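Local coordinates for protein UDP-glucose:anthocyanidin 3-O-glucosyltransferase (Clitoria ternatea, PDB 4REL) that is a plant glycosyltransferase of the GT-B fold, two facing Rossmann-like domains, and here holds 3,5,7-trihydroxy-2-(4-hydroxyphenyl)-4H-chromen-4-one in a pocket, at residues Gln280-Val285 with Trp298-Ser303; Glu287-Ser292 with Lys397-Ile402; Tyr145-Leu150 with Leu164-Gly169; Arg152-Cys155 with Asn161-Leu164; Lys27-Ala32 with Asn57-Phe62. One frame throughout, in Å; residues are numbered along the deposited sequence.

Interaction 1. Residues Gln280-Val285 with Trp298-Ser303; sequences QEVVAV and WALKES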
# COMPACT_ATOMS: atom_id res chain seq x y z
N GLN A 280 -1.80 -23.06 -9.99
CA GLN A 280 -2.28 -23.11 -11.37
C GLN A 280 -2.21 -21.74 -12.05
O GLN A 280 -2.04 -21.66 -13.27
CB GLN A 280 -3.70 -23.69 -11.44
CG GLN A 280 -4.77 -22.91 -10.68
CD GLN A 280 -4.97 -23.40 -9.25
OE1 GLN A 280 -4.03 -23.84 -8.59
NE2 GLN A 280 -6.21 -23.32 -8.77
N GLU A 281 -2.31 -20.66 -11.28
CA GLU A 281 -2.16 -19.33 -11.87
C GLU A 281 -0.70 -18.98 -12.12
O GLU A 281 -0.39 -18.25 -13.07
CB GLU A 281 -2.85 -18.26 -11.01
CG GLU A 281 -4.33 -18.23 -11.25
CD GLU A 281 -5.02 -17.14 -10.48
OE1 GLU A 281 -5.74 -17.47 -9.52
OE2 GLU A 281 -4.87 -15.96 -10.85
N VAL A 282 0.19 -19.48 -11.27
CA VAL A 282 1.62 -19.31 -11.52
C VAL A 282 1.97 -19.99 -12.85
O VAL A 282 2.67 -19.42 -13.69
CB VAL A 282 2.48 -19.90 -10.40
CG1 VAL A 282 3.96 -19.74 -10.72
CG2 VAL A 282 2.15 -19.22 -9.08
N VAL A 283 1.48 -21.21 -13.03
CA VAL A 283 1.69 -21.93 -14.29
C VAL A 283 1.11 -21.14 -15.47
O VAL A 283 1.75 -21.01 -16.51
CB VAL A 283 1.06 -23.33 -14.27
CG1 VAL A 283 1.10 -23.95 -15.66
CG2 VAL A 283 1.78 -24.22 -13.26
N ALA A 284 -0.11 -20.63 -15.30
CA ALA A 284 -0.76 -19.84 -16.35
C ALA A 284 0.05 -18.61 -16.72
O ALA A 284 0.16 -18.27 -17.91
CB ALA A 284 -2.17 -19.44 -15.92
N VAL A 285 0.59 -17.93 -15.72
CA VAL A 285 1.42 -16.75 -15.97
C VAL A 285 2.64 -17.14 -16.81
O VAL A 285 2.94 -16.49 -17.81
CB VAL A 285 1.85 -16.07 -14.66
CG1 VAL A 285 2.98 -15.07 -14.89
CG2 VAL A 285 0.64 -15.39 -14.01
N TRP A 298 10.20 -11.10 -14.37
CA TRP A 298 9.22 -11.62 -13.42
C TRP A 298 9.90 -11.77 -12.07
O TRP A 298 10.85 -12.56 -11.93
CB TRP A 298 8.68 -12.96 -13.93
CG TRP A 298 7.57 -13.59 -13.12
CD1 TRP A 298 6.96 -13.08 -12.00
CD2 TRP A 298 6.94 -14.85 -13.39
NE1 TRP A 298 5.98 -13.95 -11.56
CE2 TRP A 298 5.95 -15.05 -12.39
CE3 TRP A 298 7.11 -15.84 -14.36
CZ2 TRP A 298 5.15 -16.18 -12.35
CZ3 TRP A 298 6.31 -16.97 -14.32
CH2 TRP A 298 5.34 -17.13 -13.32
N ALA A 299 9.46 -10.99 -11.10
CA ALA A 299 9.95 -11.11 -9.74
C ALA A 299 9.09 -12.15 -9.08
O ALA A 299 7.89 -11.93 -8.86
CB ALA A 299 9.85 -9.78 -9.00
N LEU A 300 9.70 -13.31 -8.80
CA LEU A 300 8.99 -14.50 -8.34
C LEU A 300 9.75 -15.12 -7.17
O LEU A 300 10.97 -15.34 -7.27
CB LEU A 300 8.90 -15.51 -9.50
CG LEU A 300 8.26 -16.87 -9.23
CD1 LEU A 300 6.77 -16.73 -8.98
CD2 LEU A 300 8.50 -17.83 -10.39
N LYS A 301 9.05 -15.40 -6.08
CA LYS A 301 9.68 -16.07 -4.93
C LYS A 301 10.33 -17.39 -5.32
O LYS A 301 9.77 -18.18 -6.09
CB LYS A 301 8.68 -16.31 -3.80
CG LYS A 301 8.37 -15.07 -2.98
CD LYS A 301 7.48 -15.39 -1.78
CE LYS A 301 7.00 -14.12 -1.09
NZ LYS A 301 6.02 -14.39 0.01
N GLU A 302 11.51 -17.62 -4.75
CA GLU A 302 12.35 -18.77 -5.00
C GLU A 302 11.60 -20.10 -4.86
O GLU A 302 11.81 -21.04 -5.62
CB GLU A 302 13.49 -18.71 -3.99
CG GLU A 302 14.65 -19.60 -4.25
CD GLU A 302 15.80 -19.29 -3.31
OE1 GLU A 302 15.85 -19.88 -2.22
OE2 GLU A 302 16.62 -18.42 -3.66
N SER A 303 10.72 -20.16 -3.87
CA SER A 303 10.01 -21.39 -3.54
C SER A 303 9.00 -21.77 -4.62
O SER A 303 8.51 -22.90 -4.65
CB SER A 303 9.32 -21.25 -2.19
OG SER A 303 8.63 -20.02 -2.11

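Interaction 2. Residues Glu287-Ser292 with Lys397-Ile402; sequences EALEES and KSLNLI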
# COMPACT_ATOMS: atom_id res chain seq x y z
N GLU A 287 3.06 -19.81 -18.82
CA GLU A 287 2.65 -20.21 -20.16
C GLU A 287 2.33 -19.00 -21.05
O GLU A 287 2.71 -18.97 -22.23
CB GLU A 287 1.42 -21.12 -20.09
CG GLU A 287 1.71 -22.47 -19.47
CD GLU A 287 0.48 -23.32 -19.34
OE1 GLU A 287 -0.64 -22.79 -19.53
OE2 GLU A 287 0.62 -24.52 -19.04
N ALA A 288 1.63 -18.03 -20.48
CA ALA A 288 1.23 -16.83 -21.23
C ALA A 288 2.45 -15.99 -21.57
O ALA A 288 2.57 -15.49 -22.68
CB ALA A 288 0.23 -16.01 -20.44
N LEU A 289 3.35 -15.82 -20.61
CA LEU A 289 4.55 -15.05 -20.87
C LEU A 289 5.35 -15.67 -22.00
O LEU A 289 5.76 -14.98 -22.93
CB LEU A 289 5.41 -14.93 -19.60
CG LEU A 289 4.94 -13.91 -18.55
CD1 LEU A 289 5.84 -13.98 -17.32
CD2 LEU A 289 4.92 -12.50 -19.12
N GLU A 290 5.56 -16.99 -21.93
CA GLU A 290 6.33 -17.67 -22.97
C GLU A 290 5.64 -17.57 -24.32
O GLU A 290 6.27 -17.25 -25.33
CB GLU A 290 6.56 -19.15 -22.62
CG GLU A 290 7.33 -19.89 -23.70
CD GLU A 290 7.82 -21.25 -23.27
OE1 GLU A 290 7.48 -21.70 -22.15
OE2 GLU A 290 8.57 -21.88 -24.06
N GLU A 291 4.34 -17.84 -24.35
CA GLU A 291 3.61 -17.85 -25.61
C GLU A 291 3.53 -16.45 -26.22
O GLU A 291 3.54 -16.31 -27.44
CB GLU A 291 2.21 -18.44 -25.42
CG GLU A 291 1.71 -19.24 -26.62
CD GLU A 291 0.53 -18.58 -27.31
OE1 GLU A 291 -0.41 -18.14 -26.61
OE2 GLU A 291 0.55 -18.49 -28.56
N SER A 292 3.50 -15.42 -25.37
CA SER A 292 3.35 -14.05 -25.84
C SER A 292 4.53 -13.59 -26.67
O SER A 292 4.37 -12.75 -27.56
CB SER A 292 3.13 -13.08 -24.67
OG SER A 292 4.34 -12.77 -24.01
N LYS A 397 -3.94 -12.14 -24.14
CA LYS A 397 -4.75 -11.08 -24.72
C LYS A 397 -4.50 -9.74 -24.03
O LYS A 397 -4.35 -8.73 -24.70
CB LYS A 397 -6.24 -11.44 -24.73
CG LYS A 397 -6.57 -12.56 -25.72
CD LYS A 397 -8.04 -12.98 -25.65
CE LYS A 397 -8.31 -14.17 -26.57
NZ LYS A 397 -9.74 -14.56 -26.58
N SER A 398 -4.43 -9.74 -22.70
CA SER A 398 -4.18 -8.50 -21.96
C SER A 398 -2.80 -7.93 -22.27
O SER A 398 -2.64 -6.70 -22.39
CB SER A 398 -4.35 -8.71 -20.45
OG SER A 398 -5.69 -9.06 -20.15
N LEU A 399 -1.81 -8.80 -22.38
CA LEU A 399 -0.45 -8.38 -22.70
C LEU A 399 -0.42 -7.72 -24.07
O LEU A 399 0.20 -6.67 -24.24
CB LEU A 399 0.53 -9.56 -22.66
CG LEU A 399 0.89 -10.08 -21.26
CD1 LEU A 399 1.54 -11.46 -21.35
CD2 LEU A 399 1.84 -9.11 -20.62
N ASN A 400 -1.10 -8.32 -25.05
CA ASN A 400 -1.11 -7.73 -26.38
C ASN A 400 -1.82 -6.39 -26.43
O ASN A 400 -1.36 -5.45 -27.09
CB ASN A 400 -1.73 -8.69 -27.40
CG ASN A 400 -0.72 -9.70 -27.92
OD1 ASN A 400 0.02 -9.41 -28.87
ND2 ASN A 400 -0.69 -10.87 -27.32
N LEU A 401 -2.95 -6.31 -25.74
CA LEU A 401 -3.75 -5.09 -25.70
C LEU A 401 -2.92 -3.90 -25.25
O LEU A 401 -2.85 -2.89 -25.94
CB LEU A 401 -4.95 -5.27 -24.76
CG LEU A 401 -5.77 -4.01 -24.51
CD1 LEU A 401 -6.41 -3.55 -25.81
CD2 LEU A 401 -6.84 -4.27 -23.46
N ILE A 402 -2.26 -4.05 -24.10
CA ILE A 402 -1.49 -2.94 -23.52
C ILE A 402 -0.16 -2.69 -24.24
O ILE A 402 0.19 -1.54 -24.50
CB ILE A 402 -1.22 -3.18 -22.03
CG1 ILE A 402 -2.53 -3.39 -21.25
CG2 ILE A 402 -0.39 -2.04 -21.43
CD1 ILE A 402 -3.49 -2.22 -21.30
O HOH W 1 1.51 -12.45 -28.34

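Interaction 3. Residues Tyr145-Leu150 with Leu164-Gly169; sequences YFNIDL and LDFLPG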
# COMPACT_ATOMS: atom_id res chain seq x y z
N TYR A 145 -15.73 2.11 4.70
CA TYR A 145 -15.90 1.92 6.14
C TYR A 145 -16.99 2.81 6.75
O TYR A 145 -17.40 2.59 7.89
CB TYR A 145 -14.54 2.05 6.84
CG TYR A 145 -13.62 0.99 6.30
CD1 TYR A 145 -13.78 -0.34 6.66
CD2 TYR A 145 -12.65 1.29 5.35
CE1 TYR A 145 -12.99 -1.33 6.14
CE2 TYR A 145 -11.83 0.30 4.82
CZ TYR A 145 -12.01 -1.01 5.23
OH TYR A 145 -11.22 -2.01 4.71
N PHE A 146 -17.47 3.77 5.97
CA PHE A 146 -18.60 4.59 6.39
C PHE A 146 -19.93 4.12 5.82
O PHE A 146 -20.97 4.76 6.03
CB PHE A 146 -18.35 6.04 6.00
CG PHE A 146 -17.22 6.67 6.75
CD1 PHE A 146 -17.46 7.41 7.90
CD2 PHE A 146 -15.90 6.49 6.33
CE1 PHE A 146 -16.42 7.98 8.61
CE2 PHE A 146 -14.86 7.06 7.05
CZ PHE A 146 -15.12 7.80 8.18
N ASN A 147 -19.90 2.97 5.14
CA ASN A 147 -21.08 2.48 4.44
C ASN A 147 -21.20 0.96 4.52
O ASN A 147 -21.69 0.33 3.59
CB ASN A 147 -21.06 2.93 2.97
CG ASN A 147 -21.16 4.43 2.83
OD1 ASN A 147 -22.26 5.01 2.84
ND2 ASN A 147 -20.02 5.09 2.69
N ILE A 148 -20.77 0.37 5.63
CA ILE A 148 -20.73 -1.08 5.75
C ILE A 148 -22.11 -1.73 5.59
O ILE A 148 -22.26 -2.72 4.87
CB ILE A 148 -20.08 -1.52 7.08
CG1 ILE A 148 -18.65 -1.01 7.16
CG2 ILE A 148 -20.13 -3.05 7.24
CD1 ILE A 148 -18.05 -1.06 8.54
N ASP A 149 -23.13 -1.16 6.24
CA ASP A 149 -24.47 -1.76 6.15
C ASP A 149 -25.03 -1.73 4.73
O ASP A 149 -25.60 -2.71 4.26
CB ASP A 149 -25.43 -1.09 7.14
CG ASP A 149 -25.02 -1.33 8.59
OD1 ASP A 149 -24.20 -2.23 8.83
OD2 ASP A 149 -25.54 -0.63 9.48
N LEU A 150 -24.84 -0.62 4.02
CA LEU A 150 -25.30 -0.52 2.63
C LEU A 150 -24.54 -1.51 1.76
O LEU A 150 -25.13 -2.17 0.89
CB LEU A 150 -25.10 0.89 2.07
CG LEU A 150 -25.99 2.00 2.62
CD1 LEU A 150 -25.70 3.31 1.89
CD2 LEU A 150 -27.47 1.61 2.49
N LEU A 164 -21.79 0.57 -6.93
CA LEU A 164 -21.98 1.10 -5.59
C LEU A 164 -22.29 2.59 -5.68
O LEU A 164 -21.53 3.43 -5.18
CB LEU A 164 -20.74 0.86 -4.72
CG LEU A 164 -20.25 -0.59 -4.62
CD1 LEU A 164 -19.10 -0.72 -3.63
CD2 LEU A 164 -21.39 -1.52 -4.23
N ASP A 165 -23.40 2.92 -6.33
CA ASP A 165 -23.71 4.31 -6.64
C ASP A 165 -23.86 5.18 -5.40
O ASP A 165 -23.69 6.40 -5.47
CB ASP A 165 -24.96 4.40 -7.51
CG ASP A 165 -24.78 3.74 -8.85
OD1 ASP A 165 -24.97 2.50 -8.93
OD2 ASP A 165 -24.45 4.45 -9.83
N PHE A 166 -24.12 4.55 -4.25
CA PHE A 166 -24.31 5.31 -3.00
C PHE A 166 -23.02 5.91 -2.44
O PHE A 166 -23.07 6.66 -1.46
CB PHE A 166 -25.01 4.45 -1.94
CG PHE A 166 -24.38 3.09 -1.73
CD1 PHE A 166 -23.26 2.95 -0.92
CD2 PHE A 166 -24.94 1.97 -2.30
CE1 PHE A 166 -22.68 1.70 -0.72
CE2 PHE A 166 -24.38 0.71 -2.09
CZ PHE A 166 -23.25 0.58 -1.31
N LEU A 167 -21.88 5.56 -3.03
CA LEU A 167 -20.60 6.14 -2.62
C LEU A 167 -20.27 7.29 -3.55
O LEU A 167 -19.96 7.07 -4.73
CB LEU A 167 -19.48 5.09 -2.72
CG LEU A 167 -19.64 3.77 -1.97
CD1 LEU A 167 -18.49 2.82 -2.33
CD2 LEU A 167 -19.70 4.00 -0.46
N PRO A 168 -20.31 8.53 -3.04
CA PRO A 168 -20.03 9.68 -3.91
C PRO A 168 -18.64 9.59 -4.56
O PRO A 168 -17.64 9.33 -3.88
CB PRO A 168 -20.13 10.88 -2.96
CG PRO A 168 -21.12 10.42 -1.93
CD PRO A 168 -20.77 8.96 -1.70
N GLY A 169 -18.61 9.77 -5.87
CA GLY A 169 -17.37 9.76 -6.63
C GLY A 169 -16.88 8.37 -6.99
O GLY A 169 -15.93 8.21 -7.77
O HOH W 2 -23.23 7.10 1.23

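Interaction 4. Residues Arg152-Cys155 with Asn161-Leu164; sequences RDKC and NATL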
# COMPACT_ATOMS: atom_id res chain seq x y z
N ARG A 152 -22.95 -4.35 2.69
CA ARG A 152 -23.34 -5.73 2.99
C ARG A 152 -24.69 -6.06 2.39
O ARG A 152 -24.89 -7.15 1.84
CB ARG A 152 -23.37 -5.98 4.50
CG ARG A 152 -21.99 -5.93 5.12
CD ARG A 152 -22.02 -6.30 6.58
NE ARG A 152 -20.67 -6.46 7.12
CZ ARG A 152 -20.40 -6.58 8.41
NH1 ARG A 152 -21.38 -6.53 9.30
NH2 ARG A 152 -19.15 -6.72 8.82
N ASP A 153 -25.62 -5.12 2.49
CA ASP A 153 -26.95 -5.35 1.94
C ASP A 153 -26.90 -5.52 0.42
O ASP A 153 -27.49 -6.46 -0.12
CB ASP A 153 -27.91 -4.22 2.32
CG ASP A 153 -29.37 -4.62 2.17
OD1 ASP A 153 -29.68 -5.80 2.45
OD2 ASP A 153 -30.19 -3.77 1.77
N LYS A 154 -26.18 -4.64 -0.25
CA LYS A 154 -26.05 -4.72 -1.70
C LYS A 154 -25.30 -5.99 -2.14
O LYS A 154 -25.70 -6.67 -3.08
CB LYS A 154 -25.37 -3.47 -2.27
CG LYS A 154 -25.32 -3.43 -3.80
CD LYS A 154 -25.08 -2.02 -4.33
CE LYS A 154 -26.38 -1.31 -4.66
NZ LYS A 154 -26.83 -1.55 -6.07
N CYS A 155 -24.22 -6.33 -1.44
CA CYS A 155 -23.45 -7.52 -1.81
C CYS A 155 -24.26 -8.80 -1.61
O CYS A 155 -24.04 -9.79 -2.30
CB CYS A 155 -22.13 -7.60 -1.04
SG CYS A 155 -20.96 -6.31 -1.52
N ASN A 161 -21.94 -7.62 -10.44
CA ASN A 161 -21.43 -6.46 -11.17
C ASN A 161 -22.23 -5.18 -10.91
O ASN A 161 -22.07 -4.18 -11.62
CB ASN A 161 -21.36 -6.76 -12.67
CG ASN A 161 -22.72 -7.09 -13.27
OD1 ASN A 161 -23.68 -7.37 -12.55
ND2 ASN A 161 -22.79 -7.08 -14.60
N ALA A 162 -23.09 -5.20 -9.89
CA ALA A 162 -23.90 -4.03 -9.56
C ALA A 162 -23.00 -2.94 -9.00
O ALA A 162 -22.09 -3.24 -8.23
CB ALA A 162 -24.97 -4.38 -8.55
N THR A 163 -23.28 -1.69 -9.36
CA THR A 163 -22.40 -0.58 -8.99
C THR A 163 -22.78 -0.01 -7.62
O THR A 163 -23.93 -0.11 -7.19
CB THR A 163 -22.42 0.52 -10.06
OG1 THR A 163 -23.77 0.86 -10.38
CG2 THR A 163 -21.74 0.03 -11.33
N LEU A 164 -21.79 0.57 -6.93
CA LEU A 164 -21.98 1.10 -5.59
C LEU A 164 -22.29 2.59 -5.68
O LEU A 164 -21.53 3.43 -5.18
CB LEU A 164 -20.74 0.86 -4.72
CG LEU A 164 -20.25 -0.59 -4.62
CD1 LEU A 164 -19.10 -0.72 -3.63
CD2 LEU A 164 -21.39 -1.52 -4.23

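Interaction 5. Residues Lys27-Ala32 with Asn57-Phe62; sequences KLAHIA and NNIRVF. With ACT (acetate ion), chain G.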
# COMPACT_ATOMS: atom_id res chain seq x y z
N LYS A 27 10.34 12.54 7.07
CA LYS A 27 10.08 13.88 6.55
C LYS A 27 9.77 14.85 7.69
O LYS A 27 10.26 15.98 7.71
CB LYS A 27 8.91 13.88 5.56
CG LYS A 27 9.19 13.15 4.25
CD LYS A 27 7.91 12.99 3.42
CE LYS A 27 8.13 12.03 2.26
NZ LYS A 27 6.88 11.87 1.46
N LEU A 28 8.93 14.40 8.62
CA LEU A 28 8.55 15.23 9.76
C LEU A 28 9.76 15.50 10.67
O LEU A 28 9.92 16.61 11.18
CB LEU A 28 7.45 14.56 10.58
CG LEU A 28 6.10 14.42 9.85
CD1 LEU A 28 5.14 13.55 10.67
CD2 LEU A 28 5.49 15.78 9.57
N ALA A 29 10.59 14.48 10.88
CA ALA A 29 11.76 14.64 11.74
C ALA A 29 12.78 15.59 11.13
O ALA A 29 13.47 16.32 11.85
CB ALA A 29 12.39 13.29 12.03
N HIS A 30 12.89 15.59 9.81
CA HIS A 30 13.86 16.45 9.14
C HIS A 30 13.46 17.92 9.23
O HIS A 30 14.31 18.81 9.41
CB HIS A 30 14.01 16.03 7.67
CG HIS A 30 15.14 16.71 6.96
ND1 HIS A 30 14.96 17.76 6.10
CD2 HIS A 30 16.48 16.47 6.99
CE1 HIS A 30 16.13 18.15 5.62
NE2 HIS A 30 17.06 17.38 6.15
N ILE A 31 12.17 18.19 9.12
CA ILE A 31 11.69 19.57 9.14
C ILE A 31 11.55 20.11 10.56
O ILE A 31 11.57 21.33 10.78
CB ILE A 31 10.36 19.73 8.34
CG1 ILE A 31 10.15 21.21 7.96
CG2 ILE A 31 9.17 19.18 9.12
CD1 ILE A 31 9.18 21.40 6.80
N ALA A 32 11.44 19.20 11.53
CA ALA A 32 11.34 19.57 12.93
C ALA A 32 12.39 18.87 13.78
O ALA A 32 12.07 18.02 14.61
CB ALA A 32 9.93 19.25 13.47
N ASN A 57 18.91 11.80 14.49
CA ASN A 57 19.07 11.79 15.94
C ASN A 57 17.77 11.97 16.71
O ASN A 57 17.65 11.51 17.85
CB ASN A 57 20.08 12.86 16.35
CG ASN A 57 21.38 12.76 15.57
OD1 ASN A 57 21.91 11.66 15.36
ND2 ASN A 57 21.89 13.90 15.13
N ASN A 58 16.78 12.62 16.10
CA ASN A 58 15.52 12.86 16.79
C ASN A 58 14.46 11.76 16.59
O ASN A 58 13.31 11.91 17.03
CB ASN A 58 14.95 14.26 16.48
CG ASN A 58 14.63 14.46 15.01
OD1 ASN A 58 15.27 13.89 14.12
ND2 ASN A 58 13.62 15.28 14.75
N ILE A 59 14.85 10.67 15.94
CA ILE A 59 14.00 9.48 15.85
C ILE A 59 14.62 8.39 16.72
O ILE A 59 15.81 8.07 16.59
CB ILE A 59 13.85 8.95 14.41
CG1 ILE A 59 13.20 10.01 13.51
CG2 ILE A 59 13.04 7.67 14.41
CD1 ILE A 59 13.05 9.59 12.05
N ARG A 60 13.82 7.83 17.62
CA ARG A 60 14.29 6.76 18.48
C ARG A 60 13.34 5.59 18.32
O ARG A 60 12.14 5.80 18.13
CB ARG A 60 14.31 7.21 19.94
CG ARG A 60 15.33 8.30 20.21
CD ARG A 60 15.13 8.98 21.56
NE ARG A 60 16.05 10.11 21.71
CZ ARG A 60 15.79 11.35 21.34
NH1 ARG A 60 14.61 11.65 20.80
NH2 ARG A 60 16.69 12.31 21.51
N VAL A 61 13.87 4.38 18.40
CA VAL A 61 13.07 3.19 18.12
C VAL A 61 12.84 2.39 19.40
O VAL A 61 13.78 2.15 20.17
CB VAL A 61 13.77 2.32 17.07
CG1 VAL A 61 13.00 1.02 16.85
CG2 VAL A 61 13.88 3.09 15.76
N PHE A 62 11.59 2.02 19.64
CA PHE A 62 11.24 1.24 20.83
C PHE A 62 10.51 -0.03 20.44
O PHE A 62 9.92 -0.11 19.36
CB PHE A 62 10.41 2.09 21.79
CG PHE A 62 11.11 3.37 22.19
CD1 PHE A 62 12.08 3.36 23.18
CD2 PHE A 62 10.82 4.57 21.55
CE1 PHE A 62 12.75 4.51 23.52
CE2 PHE A 62 11.49 5.74 21.89
CZ PHE A 62 12.45 5.71 22.88
C ACT G . 15.48 15.10 19.90
O ACT G . 14.60 14.38 20.41
OXT ACT G . 16.68 14.72 19.85
CH3 ACT G . 15.12 16.49 19.46
O HOH W 3 15.90 14.75 11.71

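Interaction 1. Residues Gln280-Val285 with Trp298-Ser303
V282 and V285, on helix 279-292, lie beside L300 and W298, at and just after the end of strand 296-299, with CA atoms 9.4 Å apart for V282 and L300 and 9.7 Å for V285 and W298. Helix and strand are consecutive elements of the beta-alpha-beta unit made by strand 266-270, helix 279-292 and strand 296-299, in the C-terminal Rossmann-like domain of the GT-B fold. The indole of W298 carries the contact. Its CG stands anti to the backbone N (chi1 -175°), which projects the six-membered ring against the helix. V285 sets CG1 over one face of that ring in a CH-pi contact, 3.6 Å from the W298 centroid and 18° off the normal. L300 brings CD2 to the opposite side, so both faces of the indole have an aliphatic neighbour, the L300 side at the rim only. V282 crosses the indole at about a right angle, and V282 CG1 also reaches L300 CD1 at 4.5 Å. F271 adds a second aromatic ring, inclined steeply to W298, while E281 forms a salt bridge to R362. At the indole edge, W298 CH2 meets V282 twice: V282 O lies near the ring plane at 3.5 Å, and V282 CG1 at 3.9 Å.

Interaction 2. Residues Glu287-Ser292 with Lys397-Ile402
L399 points its side chain at helix 287-292 and sets CD1 against S292 and L289; the axes of the two helix segments approach to 10.4 Å and cross at -49°. The nearest partner of this methyl is S292 CB, 4.0 Å from L399 CD1. L289 leaves its helix facing away, then brings CD2 back to 4.2 Å from L399 CD1, the two leucines lying at about a right angle. A288 turns its CB toward the second helix, and its carbonyl O borders the same methyl. The S292 hydroxyl is kept beside this apolar patch by its own helix: with OG between the backbone N and the carbonyl carbon (chi1 79°), it folds back and donates to L289 O at 2.8 Å, tilted out of the carbonyl plane. F294 N gives OG a second bond. Beside this patch, one water bridges the two segments, donating to S292 O at 3.0 Å and accepting from N400 ND2 at 2.9 Å; N400 ND2 also bonds V396 O. The contact joins two helices that pack on the C-terminal sheet, L289 resting on F296 and W298 of strand 296-299 and L399 on I360 of strand 359-361, with F395 and V396 of helix 392-403 against A288.

Interaction 3. Residues Tyr145-Leu150 with Leu164-Gly169
F166 holds CG between its backbone N and carbonyl carbon (chi1 51°), and L150 holds CG anti to the carbonyl carbon (chi1 -70°); with these torsions the two side chains lie alongside each other, running in opposite directions. F166 belongs to the type I beta turn from L164 to L167, in the loop that follows helix 148-157, and its ring reaches back to the first turn of that helix. L150 CB sits over one face in a CH-pi contact, 3.9 Å from the F166 centroid and 17° off the normal, and L150 CD1 runs on to 3.7 Å from F166 CD1. The turn itself backs the ring, with L164 CA above the other face near the rim. At the start of the helix, N147 occupies the N-cap position but makes no capping bond with its side chain. Instead its amide turns to the loop, and N147 ND2 packs close against L167 CD2 at 3.3 Å. A water then joins the two segments by donating to N147 OD1 at 2.8 Å and to F166 O at 2.7 Å. Nearby Y145 touches 3,5,7-trihydroxy-2-(4-hydroxyphenyl)-4H-chromen-4-one, which lies about 13 Å from the L167 side chain. N147 ND2 also bonds S143 O and Y225 OH, so the amide is gripped at both ends: its nitrogen donates, its oxygen accepts, and this division of roles fixes its rotation beside an otherwise apolar contact.

Interaction 4. Residues Arg152-Cys155 with Asn161-Leu164
K154 lays the middle of its chain across L164, with K154 CD 3.7 Å from L164 CD2, and reaches toward the T163 carbonyl oxygen. The contact folds the loop after helix 148-157 back against that helix, in the N-terminal Rossmann-like domain of the GT-B fold, bringing K154 and L164 to a CA separation of 8.1 Å. K154 starts with CG anti to the backbone N and stays extended through chi2, then bends twice, at chi3 (-94°) and chi4 (-89°). Extended to CD, the chain puts K154 CD 3.6 Å from T163 O; the bend at chi3 then keeps K154 CE near the same oxygen, at 3.7 Å. The second bend brings NZ in front of that oxygen, and K154 NZ gives T163 O a weak hydrogen bond of 3.4 Å. Its stronger partner is D158, one turn further along, which forms a salt bridge through OD2; the weak bond to the loop is thus an addition to a charge pair that probably fixes the amine. On the loop side, T163 directs its CB away from the helix, and its OG1 bonds D165 OD1. Backbone bonds of A162 to V175 and of L164 to L173 tie the returning segment to the next part of the loop, and V175 also meets the K154 side chain. The end of the lysine is also bordered by the methyl of A162, whose CB lies 4.2 Å from K154 NZ.

Interaction 5. Residues Lys27-Ala32 with Asn57-Phe62
The amide of N58 clasps the C-terminal end of helix 18-31 at A29, while R60, two residues on and within strand 59-64, grips an acetate ion, a carboxylate that probably came from the crystallisation liquor. N58 ND2 donates to A29 O at 3.1 Å with an angle of 157°, meeting a carbonyl close to the end of the helix, where the last turn runs short of backbone N-H groups. The same nitrogen bonds T35 O, its stronger partner, and a water links the other end of the amide back to the helix: it donates to N58 OD1 at 2.6 Å and, weakly, to A29 O. With CG between the backbone N and the carbonyl carbon (chi1 62°), the amide swings over A29, whose CB lies 3.6 Å from both N58 ND2 and N58 OD1. I59 completes the apolar part by bringing CG1 to 3.7 Å from A29 CB. In the fold, this ties the helix leading into strand 36-42 to strand 59-64, the outermost strand on one side of the seven-stranded parallel sheet of the N-terminal Rossmann-like domain. R60 extends from CG to NE and presents its guanidinium edge to the acetate, R60 NH1 bonding acetate O at 2.8 Å (158°) and R60 NH2 bonding OXT at 2.9 Å. S36 OG binds the acetate too, and N58 CB packs against its carbon at 3.6 Å. The paired, edge-on grip implies that charge attraction probably adds to the directed N-H bonds here, whereas the helix end is held by a neutral amide and a water.

In the fold
Interactions 1 and 2 share helix 279-292 in the C-terminal domain and meet directly, W298 CE3 lying 3.7 Å from L289 CD1, so one helix couples the sheet to helix 392-403. Interactions 3 and 4 share helix 148-157 and L164 in the N-terminal domain; their centres are about 9 Å apart, and F166 CE2 packs 3.6 Å from K154 CD. Interaction 5 is remote from all of these, its centre about 38 Å from that of interaction 3 and 46 Å from that of interaction 2. The 145-150 segment of interaction 3 carries the pocket residue Y145, though Y145 takes no part in that contact; the L164 side chain is about 13 Å from 3,5,7-trihydroxy-2-(4-hydroxyphenyl)-4H-chromen-4-one.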